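Local coordinates for protein GH26A (Muricauda sp. MAR_2010_75, PDB 6Q75) that probably hydrolyses beta-mannan-type polysaccharides, as a glycoside hydrolase of family 26 from a marine bacterium, at residues Q151-V156 with Y202-N207; V158-L163 with I170-Y175; P282-L287 with Y316-T321. All blocks are in the same frame, centred on the assembly; numbering follows the deposited sequence.

Overall arrangement
All three contacts belong to one (beta/alpha)8-type barrel, whose strands form a curled parallel sheet. Contacts 1 and 2 are neighbours, with centres about 9 Å apart, and both use helix 144-165. Contact 2 packs this helix on strand 170-173, and contact 1 packs it beside helix 194-208. Contact 2 is nested along the chain inside the loop closed by contact 1. Leu205 of contact 1 touches Trp172 and Leu160 of contact 2, so apolar packing runs on from one to the other. Contact 3 comes later in the chain, on the opposite side of its centre, about 37 Å and 29 Å from contacts 1 and 2 between centres. It joins helix 284-289 to the turn before strand 321-322, so the contacts tie together two separate sides of the barrel.

Contact 1 of 3, residues Q151-V156 with Y202-N207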
loop_
_atom_site.group_PDB
_atom_site.type_symbol
_atom_site.label_atom_id
_atom_site.label_comp_id
_atom_site.label_asym_id
_atom_site.label_seq_id
_atom_site.Cartn_x
_atom_site.Cartn_y
_atom_site.Cartn_z
ATOM N N GLN A 151 17.405 -7.127 -10.086
ATOM C CA GLN A 151 18.220 -5.972 -9.717
ATOM C C GLN A 151 17.354 -4.795 -9.289
ATOM O O GLN A 151 17.724 -4.045 -8.380
ATOM C CB GLN A 151 19.124 -5.559 -10.875
ATOM C CG GLN A 151 20.127 -6.609 -11.243
ATOM C CD GLN A 151 20.888 -6.245 -12.499
ATOM O OE1 GLN A 151 20.585 -5.240 -13.153
ATOM N NE2 GLN A 151 21.881 -7.051 -12.839
ATOM N N GLN A 152 16.220 -4.601 -9.952
ATOM C CA GLN A 152 15.314 -3.525 -9.553
ATOM C C GLN A 152 14.703 -3.799 -8.187
ATOM O O GLN A 152 14.534 -2.877 -7.380
ATOM C CB GLN A 152 14.221 -3.355 -10.601
ATOM C CG GLN A 152 14.754 -2.822 -11.916
ATOM C CD GLN A 152 13.747 -2.940 -13.044
ATOM O OE1 GLN A 152 12.748 -3.654 -12.933
ATOM N NE2 GLN A 152 14.019 -2.258 -14.146
ATOM N N VAL A 153 14.340 -5.051 -7.919
ATOM C CA VAL A 153 13.857 -5.417 -6.584
ATOM C C VAL A 153 14.928 -5.144 -5.539
ATOM O O VAL A 153 14.640 -4.639 -4.449
ATOM C CB VAL A 153 13.407 -6.889 -6.561
ATOM C CG1 VAL A 153 13.164 -7.393 -5.119
ATOM C CG2 VAL A 153 12.168 -7.068 -7.403
ATOM N N ASP A 154 16.183 -5.484 -5.846
ATOM C CA ASP A 154 17.242 -5.329 -4.853
ATOM C C ASP A 154 17.506 -3.863 -4.518
ATOM O O ASP A 154 17.945 -3.557 -3.402
ATOM C CB ASP A 154 18.527 -6.013 -5.346
ATOM C CG ASP A 154 18.415 -7.537 -5.394
ATOM O OD1 ASP A 154 17.386 -8.098 -4.984
ATOM O OD2 ASP A 154 19.366 -8.197 -5.853
ATOM N N GLN A 155 17.226 -2.944 -5.449
ATOM C CA GLN A 155 17.392 -1.515 -5.176
ATOM C C GLN A 155 16.393 -0.996 -4.148
ATOM O O GLN A 155 16.586 0.093 -3.603
ATOM C CB GLN A 155 17.262 -0.693 -6.461
ATOM C CG GLN A 155 18.488 -0.769 -7.360
ATOM C CD GLN A 155 18.283 -0.082 -8.707
ATOM O OE1 GLN A 155 17.182 -0.094 -9.266
ATOM N NE2 GLN A 155 19.362 0.491 -9.250
ATOM N N VAL A 156 15.300 -1.711 -3.917
ATOM C CA VAL A 156 14.388 -1.373 -2.832
ATOM C C VAL A 156 14.659 -2.219 -1.592
ATOM O O VAL A 156 14.566 -1.727 -0.465
ATOM C CB VAL A 156 12.930 -1.522 -3.311
ATOM C CG1 VAL A 156 11.956 -1.295 -2.155
ATOM C CG2 VAL A 156 12.662 -0.526 -4.418
ATOM N N TYR A 202 7.486 -12.074 -3.334
ATOM C CA TYR A 202 7.439 -12.555 -1.958
ATOM C C TYR A 202 8.654 -13.419 -1.663
ATOM O O TYR A 202 9.342 -13.225 -0.653
ATOM C CB TYR A 202 6.141 -13.329 -1.729
ATOM C CG TYR A 202 5.916 -13.713 -0.289
ATOM C CD1 TYR A 202 6.565 -14.812 0.246
ATOM C CD2 TYR A 202 5.049 -12.986 0.532
ATOM C CE1 TYR A 202 6.389 -15.187 1.552
ATOM C CE2 TYR A 202 4.858 -13.369 1.868
ATOM C CZ TYR A 202 5.530 -14.469 2.362
ATOM O OH TYR A 202 5.382 -14.888 3.677
ATOM N N ASP A 203 8.929 -14.375 -2.552
ATOM C CA ASP A 203 10.097 -15.233 -2.379
ATOM C C ASP A 203 11.378 -14.408 -2.300
ATOM O O ASP A 203 12.250 -14.684 -1.465
ATOM C CB ASP A 203 10.159 -16.257 -3.519
ATOM C CG ASP A 203 11.364 -17.190 -3.421
ATOM O OD1 ASP A 203 11.444 -18.006 -2.471
ATOM O OD2 ASP A 203 12.227 -17.110 -4.319
ATOM N N ARG A 204 11.538 -13.410 -3.171
ATOM C CA ARG A 204 12.803 -12.684 -3.145
ATOM C C ARG A 204 12.942 -11.868 -1.868
ATOM O O ARG A 204 14.007 -11.812 -1.263
ATOM C CB ARG A 204 12.947 -11.775 -4.365
ATOM C CG ARG A 204 14.340 -11.109 -4.380
ATOM C CD ARG A 204 14.880 -10.763 -5.767
ATOM N NE ARG A 204 16.323 -10.485 -5.711
ATOM C CZ ARG A 204 17.281 -11.388 -5.921
ATOM N NH1 ARG A 204 16.971 -12.644 -6.218
ATOM N NH2 ARG A 204 18.562 -11.038 -5.845
ATOM N N LEU A 205 11.876 -11.211 -1.433
ATOM C CA LEU A 205 12.024 -10.360 -0.258
ATOM C C LEU A 205 12.103 -11.169 1.031
ATOM O O LEU A 205 12.972 -10.922 1.876
ATOM C CB LEU A 205 10.865 -9.379 -0.219
ATOM C CG LEU A 205 10.889 -8.342 -1.337
ATOM C CD1 LEU A 205 9.761 -7.319 -1.040
ATOM C CD2 LEU A 205 12.219 -7.624 -1.407
ATOM N N VAL A 206 11.220 -12.153 1.193
ATOM C CA VAL A 206 11.160 -12.885 2.462
ATOM C C VAL A 206 12.250 -13.948 2.537
ATOM O O VAL A 206 12.906 -14.123 3.570
ATOM C CB VAL A 206 9.765 -13.506 2.639
ATOM C CG1 VAL A 206 9.717 -14.405 3.896
ATOM C CG2 VAL A 206 8.677 -12.401 2.661
ATOM N N ASN A 207 12.444 -14.699 1.469
ATOM C CA ASN A 207 13.379 -15.811 1.570
ATOM C C ASN A 207 14.791 -15.418 1.170
ATOM O O ASN A 207 15.751 -15.802 1.844
ATOM C CB ASN A 207 12.889 -16.978 0.721
ATOM C CG ASN A 207 11.581 -17.526 1.214
ATOM O OD1 ASN A 207 11.355 -17.622 2.426
ATOM N ND2 ASN A 207 10.703 -17.886 0.291
#
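Val153 and Leu205 form the tight, buried side of this contact. Val153 CG1 meets Leu205 CD2 at 3.8 Å. This methyl stands anti to the backbone N of Val153 (chi1 168°), which brings it to Leu205 and to the methylene chain of Arg204 as well. Leu205 also reaches Trp172 of strand 170-173, so this side continues into the core. Helices 144-165 and 194-208 are neighbours in the outer layer of the (beta/alpha)8 barrel, and the two segments cross at -40° with their axes 10.9 Å apart.

The other side is polar and partly open to solvent. Here the extended chain of Arg204 runs past Val153 to Asp154. Its guanidinium takes the carboxylate side-on, and the two planes lie 25° apart. Arg204 NE bonds Asp154 OD1 at 2.7 Å, nearly straight. Arg204 NH2 meets the syn lone pair of Asp154 OD2 at 3.0 Å. His209 NE2, just past the second segment, is also hydrogen-bonded to Asp154 OD1, giving this oxygen a further partner. A leucine in place of Arg204 would probably cost the Asp154 carboxylate this two-point grip and the positive charge beside it.

Contact 2 of 3, residues V158-L163 with I170-Y175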
loop_
_atom_site.group_PDB
_atom_site.type_symbol
_atom_site.label_atom_id
_atom_site.label_comp_id
_atom_site.label_asym_id
_atom_site.label_seq_id
_atom_site.Cartn_x
_atom_site.Cartn_y
_atom_site.Cartn_z
ATOM N N VAL A 158 17.331 -3.221 -0.272
ATOM C CA VAL A 158 18.398 -2.733 0.597
ATOM C C VAL A 158 17.854 -1.730 1.610
ATOM O O VAL A 158 18.345 -1.641 2.743
ATOM C CB VAL A 158 19.540 -2.125 -0.237
ATOM C CG1 VAL A 158 20.234 -3.203 -1.036
ATOM C CG2 VAL A 158 19.023 -1.055 -1.151
ATOM N N HIS A 159 16.836 -0.977 1.226
ATOM C CA HIS A 159 16.254 0.005 2.136
ATOM C C HIS A 159 15.268 -0.654 3.094
ATOM O O HIS A 159 15.223 -0.304 4.279
ATOM C CB HIS A 159 15.606 1.121 1.307
ATOM C CG HIS A 159 16.576 1.793 0.382
ATOM N ND1 HIS A 159 17.723 2.414 0.833
ATOM C CD2 HIS A 159 16.631 1.844 -0.974
ATOM C CE1 HIS A 159 18.420 2.858 -0.200
ATOM N NE2 HIS A 159 17.784 2.519 -1.307
ATOM N N LEU A 160 14.502 -1.638 2.620
ATOM C CA LEU A 160 13.670 -2.397 3.550
ATOM C C LEU A 160 14.517 -3.086 4.613
ATOM O O LEU A 160 14.102 -3.194 5.775
ATOM C CB LEU A 160 12.833 -3.420 2.780
ATOM C CG LEU A 160 11.810 -2.808 1.811
ATOM C CD1 LEU A 160 11.108 -3.874 0.983
ATOM C CD2 LEU A 160 10.756 -1.918 2.531
ATOM N N LYS A 161 15.737 -3.505 4.247
ATOM C CA LYS A 161 16.606 -4.174 5.206
ATOM C C LYS A 161 17.147 -3.191 6.231
ATOM O O LYS A 161 17.309 -3.540 7.403
ATOM C CB LYS A 161 17.777 -4.825 4.460
ATOM C CG LYS A 161 17.549 -6.223 3.957
ATOM C CD LYS A 161 18.718 -6.601 3.021
ATOM C CE LYS A 161 18.828 -8.095 2.784
ATOM N NZ LYS A 161 19.975 -8.404 1.859
ATOM N N LYS A 162 17.396 -1.949 5.822
ATOM C CA LYS A 162 17.772 -0.933 6.796
ATOM C C LYS A 162 16.619 -0.657 7.762
ATOM O O LYS A 162 16.833 -0.470 8.970
ATOM C CB LYS A 162 18.200 0.339 6.068
ATOM C CG LYS A 162 18.610 1.470 6.981
ATOM N N LEU A 163 15.390 -0.673 7.258
ATOM C CA LEU A 163 14.233 -0.479 8.136
ATOM C C LEU A 163 14.067 -1.651 9.105
ATOM O O LEU A 163 13.703 -1.452 10.266
ATOM C CB LEU A 163 12.981 -0.269 7.280
ATOM C CG LEU A 163 12.955 1.098 6.589
ATOM C CD1 LEU A 163 11.979 1.105 5.433
ATOM C CD2 LEU A 163 12.562 2.187 7.585
ATOM N N ILE A 170 6.553 -2.638 8.431
ATOM C CA ILE A 170 6.121 -1.884 7.250
ATOM C C ILE A 170 4.812 -2.455 6.714
ATOM O O ILE A 170 4.730 -3.648 6.429
ATOM C CB ILE A 170 7.204 -1.914 6.153
ATOM C CG1 ILE A 170 8.551 -1.455 6.730
ATOM C CG2 ILE A 170 6.755 -1.128 4.893
ATOM C CD1 ILE A 170 8.598 -0.010 7.126
ATOM N N LEU A 171 3.778 -1.602 6.559
ATOM C CA LEU A 171 2.642 -2.022 5.751
ATOM C C LEU A 171 3.056 -1.910 4.285
ATOM O O LEU A 171 3.038 -0.819 3.701
ATOM C CB LEU A 171 1.416 -1.146 6.048
ATOM C CG LEU A 171 0.935 -1.264 7.496
ATOM C CD1 LEU A 171 -0.094 -0.149 7.797
ATOM C CD2 LEU A 171 0.303 -2.638 7.779
ATOM N N TRP A 172 3.462 -3.037 3.683
ATOM C CA TRP A 172 4.107 -3.060 2.374
ATOM C C TRP A 172 3.064 -3.355 1.298
ATOM O O TRP A 172 2.384 -4.381 1.373
ATOM C CB TRP A 172 5.206 -4.134 2.413
ATOM C CG TRP A 172 5.869 -4.489 1.147
ATOM C CD1 TRP A 172 5.958 -5.740 0.594
ATOM C CD2 TRP A 172 6.597 -3.612 0.278
ATOM N NE1 TRP A 172 6.674 -5.691 -0.585
ATOM C CE2 TRP A 172 7.092 -4.403 -0.793
ATOM C CE3 TRP A 172 6.877 -2.236 0.298
ATOM C CZ2 TRP A 172 7.843 -3.869 -1.841
ATOM C CZ3 TRP A 172 7.607 -1.694 -0.760
ATOM C CH2 TRP A 172 8.108 -2.528 -1.805
ATOM N N ARG A 173 2.885 -2.430 0.321
ATOM C CA ARG A 173 1.815 -2.531 -0.676
ATOM C C ARG A 173 2.417 -2.491 -2.083
ATOM O O ARG A 173 2.379 -1.462 -2.765
ATOM C CB ARG A 173 0.748 -1.433 -0.478
ATOM C CG ARG A 173 0.595 -0.944 0.977
ATOM C CD ARG A 173 -0.687 -0.109 1.132
ATOM N NE ARG A 173 -0.842 0.854 0.029
ATOM C CZ ARG A 173 -0.176 2.005 -0.048
ATOM N NH1 ARG A 173 -0.368 2.806 -1.091
ATOM N NH2 ARG A 173 0.702 2.351 0.899
ATOM N N PRO A 174 3.045 -3.584 -2.527
ATOM C CA PRO A 174 3.629 -3.618 -3.871
ATOM C C PRO A 174 2.615 -3.910 -4.981
ATOM O O PRO A 174 1.610 -4.599 -4.786
ATOM C CB PRO A 174 4.654 -4.761 -3.753
ATOM C CG PRO A 174 3.926 -5.765 -2.818
ATOM C CD PRO A 174 3.126 -4.865 -1.820
ATOM N N TYR A 175 2.933 -3.419 -6.179
ATOM C CA TYR A 175 2.195 -3.746 -7.407
ATOM C C TYR A 175 0.692 -3.520 -7.210
ATOM O O TYR A 175 -0.140 -4.385 -7.491
ATOM C CB TYR A 175 2.466 -5.168 -7.856
ATOM C CG TYR A 175 3.921 -5.433 -8.204
ATOM C CD1 TYR A 175 4.605 -4.629 -9.130
ATOM C CD2 TYR A 175 4.607 -6.488 -7.623
ATOM C CE1 TYR A 175 5.951 -4.876 -9.455
ATOM C CE2 TYR A 175 5.953 -6.752 -7.961
ATOM C CZ TYR A 175 6.607 -5.935 -8.863
ATOM O OH TYR A 175 7.936 -6.187 -9.182
#
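Leu160 lays its CD1 methyl over one face of the Trp172 indole. This is a CH-pi contact: Leu160 CD1 lies 4.2 Å from the centroid of the six-membered ring of Trp172 and 7° off the ring normal, almost straight above it. One helical turn on, Leu163 CD1 meets Ile170 CD1 at 3.9 Å, and these two side chains cross at about a right angle. The contact is part of a beta-alpha-beta unit of the (beta/alpha)8 barrel. Helix 144-165 lies on the route between the parallel neighbours 104-108 and 170-173, and here its inner side rests on the second strand. All four touching side chains are buried and the contact is wholly apolar.

The indole is held from several sides. With chi1 at 171° the Trp172 side chain points away from its own N, out toward the helix. On the face opposite Leu160 sits Pro174 CB, 3.5 Å above the ring plane of Trp172 and offset toward the rim. Trp216 of strand 214-221 meets the indole edge-to-face, and Val156, a turn before Leu160 in the same helix, touches it too. The ring therefore sits where helix 144-165 meets strand 214-221 and its own strand. Leu163 is similarly backed by Ala95 and Ile96 of helix 88-100 and by Leu107 of strand 104-108.

Further out, the strand itself is fixed in the sheet. Ile170 and Trp172 share backbone hydrogen bonds with strand 214-221, while Leu171 bonds to strand 104-108. Leu171 and Arg173 alternate with the residues that face the helix. Arg173 NE is hydrogen-bonded to Asn219 OD1. Arg173 NH2 and the backbone Leu171 O are both hydrogen-bonded to a single hydroxyl, Thr106 OG1.

Contact 3 of 3, residues P282-L287 with Y316-T321; sequences PRPLVL and YGYDKT
Pro284 and Tyr318 bring their backbones together, CA to CA 6.8 Å, where the first turn of helix 284-289 meets a type I beta turn running from Tyr318 to Thr321. That turn is closed by Thr321 N bonding Tyr318 O at 2.9 Å. Arg283 is the N-cap residue of the helix, and its NH1 forms a salt bridge with Glu314 of helix 309-316.

The Tyr318 ring carries the contact. A chi1 of 179° swings it across to the helix. Pro284 CB lies over one face, 4.1 Å from the centroid of the Tyr318 ring and 27° off its normal, in a CH-pi contact. Leu287 CD1 comes in obliquely and touches Tyr318 CD2 at 3.7 Å. On the face opposite Pro284 the chain folds back. Asp319 OD1 sits 3.3 Å above the plane of the Tyr318 ring, with Lys320 N on that same side, and Thr321 OG1 lies at the ring edge. Leu287 also touches Ile46 of strand 46-51, and the backbone of Lys320 bonds to Ile46, so both segments meet the barrel sheet there.

A water bridges the two segments, bonded to Tyr318 OH at 3.2 Å and giving a weak bond to Leu287 O. The protein groups meet directly through carbon alone, so cohesion here probably rests on the ring's fit against Pro284 and Leu287, with the water a minor polar link.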
loop_
_atom_site.group_PDB
_atom_site.type_symbol
_atom_site.label_atom_id
_atom_site.label_comp_id
_atom_site.label_asym_id
_atom_site.label_seq_id
_atom_site.Cartn_x
_atom_site.Cartn_y
_atom_site.Cartn_z
ATOM N N PRO A 282 -13.965 9.037 3.685
ATOM C CA PRO A 282 -15.224 8.355 4.044
ATOM C C PRO A 282 -15.946 9.104 5.156
ATOM O O PRO A 282 -15.391 9.315 6.239
ATOM C CB PRO A 282 -14.761 6.972 4.513
ATOM C CG PRO A 282 -13.324 7.173 4.965
ATOM C CD PRO A 282 -12.756 8.273 4.082
ATOM N N ARG A 283 -17.194 9.495 4.892
ATOM C CA ARG A 283 -17.982 10.151 5.914
ATOM C C ARG A 283 -18.355 9.166 7.017
ATOM O O ARG A 283 -18.442 7.958 6.784
ATOM C CB ARG A 283 -19.262 10.729 5.317
ATOM C CG ARG A 283 -19.069 11.542 4.060
ATOM C CD ARG A 283 -20.266 12.429 3.841
ATOM N NE ARG A 283 -20.527 13.231 5.034
ATOM C CZ ARG A 283 -21.535 14.088 5.160
ATOM N NH1 ARG A 283 -21.687 14.774 6.285
ATOM N NH2 ARG A 283 -22.393 14.254 4.162
ATOM N N PRO A 284 -18.655 9.674 8.216
ATOM C CA PRO A 284 -19.105 8.789 9.309
ATOM C C PRO A 284 -20.204 7.809 8.918
ATOM O O PRO A 284 -20.142 6.652 9.341
ATOM C CB PRO A 284 -19.585 9.796 10.367
ATOM C CG PRO A 284 -18.649 10.965 10.163
ATOM C CD PRO A 284 -18.462 11.067 8.670
ATOM N N LEU A 285 -21.202 8.222 8.119
ATOM C CA LEU A 285 -22.258 7.283 7.727
ATOM C C LEU A 285 -21.690 6.105 6.948
ATOM O O LEU A 285 -22.136 4.964 7.120
ATOM C CB LEU A 285 -23.317 7.974 6.869
ATOM C CG LEU A 285 -24.610 8.577 7.387
ATOM C CD1 LEU A 285 -25.481 8.889 6.179
ATOM C CD2 LEU A 285 -25.341 7.650 8.365
ATOM N N VAL A 286 -20.729 6.375 6.060
ATOM C CA VAL A 286 -20.066 5.311 5.313
ATOM C C VAL A 286 -19.321 4.391 6.274
ATOM O O VAL A 286 -19.390 3.159 6.162
ATOM C CB VAL A 286 -19.116 5.909 4.255
ATOM C CG1 VAL A 286 -18.241 4.843 3.658
ATOM C CG2 VAL A 286 -19.894 6.618 3.137
ATOM N N LEU A 287 -18.572 4.983 7.216
ATOM C CA LEU A 287 -17.821 4.178 8.178
ATOM C C LEU A 287 -18.745 3.377 9.088
ATOM O O LEU A 287 -18.419 2.245 9.449
ATOM C CB LEU A 287 -16.903 5.062 9.017
ATOM C CG LEU A 287 -15.835 5.827 8.248
ATOM C CD1 LEU A 287 -15.090 6.742 9.199
ATOM C CD2 LEU A 287 -14.886 4.860 7.542
ATOM N N TYR A 316 -11.598 13.193 10.932
ATOM C CA TYR A 316 -10.584 13.070 11.973
ATOM C C TYR A 316 -11.196 13.132 13.369
ATOM O O TYR A 316 -10.649 12.545 14.304
ATOM C CB TYR A 316 -9.529 14.155 11.820
ATOM C CG TYR A 316 -8.386 13.742 10.907
ATOM C CD1 TYR A 316 -8.616 13.425 9.577
ATOM C CD2 TYR A 316 -7.095 13.680 11.380
ATOM C CE1 TYR A 316 -7.566 13.051 8.725
ATOM C CE2 TYR A 316 -6.050 13.315 10.557
ATOM C CZ TYR A 316 -6.283 12.996 9.243
ATOM O OH TYR A 316 -5.213 12.637 8.469
ATOM N N GLY A 317 -12.310 13.854 13.543
ATOM C CA GLY A 317 -12.933 13.970 14.850
ATOM C C GLY A 317 -13.948 12.901 15.200
ATOM O O GLY A 317 -14.469 12.885 16.324
ATOM N N TYR A 318 -14.267 12.029 14.250
ATOM C CA TYR A 318 -15.202 10.938 14.481
ATOM C C TYR A 318 -14.680 10.014 15.580
ATOM O O TYR A 318 -13.484 9.716 15.651
ATOM C CB TYR A 318 -15.393 10.186 13.163
ATOM C CG TYR A 318 -16.312 8.985 13.134
ATOM C CD1 TYR A 318 -17.642 9.047 13.548
ATOM C CD2 TYR A 318 -15.830 7.775 12.656
ATOM C CE1 TYR A 318 -18.458 7.906 13.491
ATOM C CE2 TYR A 318 -16.622 6.658 12.593
ATOM C CZ TYR A 318 -17.928 6.716 13.007
ATOM O OH TYR A 318 -18.670 5.554 12.925
ATOM N N ASP A 319 -15.598 9.540 16.432
ATOM C CA ASP A 319 -15.180 8.796 17.615
ATOM C C ASP A 319 -14.409 7.526 17.256
ATOM O O ASP A 319 -13.560 7.088 18.033
ATOM C CB ASP A 319 -16.409 8.439 18.453
ATOM C CG ASP A 319 -17.244 7.346 17.812
ATOM O OD1 ASP A 319 -17.802 7.564 16.717
ATOM O OD2 ASP A 319 -17.394 6.278 18.443
ATOM N N LYS A 320 -14.665 6.929 16.093
ATOM C CA LYS A 320 -13.963 5.700 15.739
ATOM C C LYS A 320 -12.643 5.945 15.009
ATOM O O LYS A 320 -11.919 4.981 14.747
ATOM C CB LYS A 320 -14.836 4.790 14.867
ATOM C CG LYS A 320 -16.171 4.375 15.458
ATOM C CD LYS A 320 -15.970 3.443 16.627
ATOM C CE LYS A 320 -17.218 2.617 16.895
ATOM N NZ LYS A 320 -18.424 3.471 17.004
ATOM N N THR A 321 -12.304 7.190 14.687
ATOM C CA THR A 321 -11.072 7.470 13.954
ATOM C C THR A 321 -9.934 7.618 14.946
ATOM O O THR A 321 -10.058 8.340 15.937
ATOM C CB THR A 321 -11.198 8.753 13.131
ATOM O OG1 THR A 321 -12.227 8.594 12.160
ATOM C CG2 THR A 321 -9.847 9.058 12.405
HETATM O O HOH W 1 -17.456 2.676 12.126
#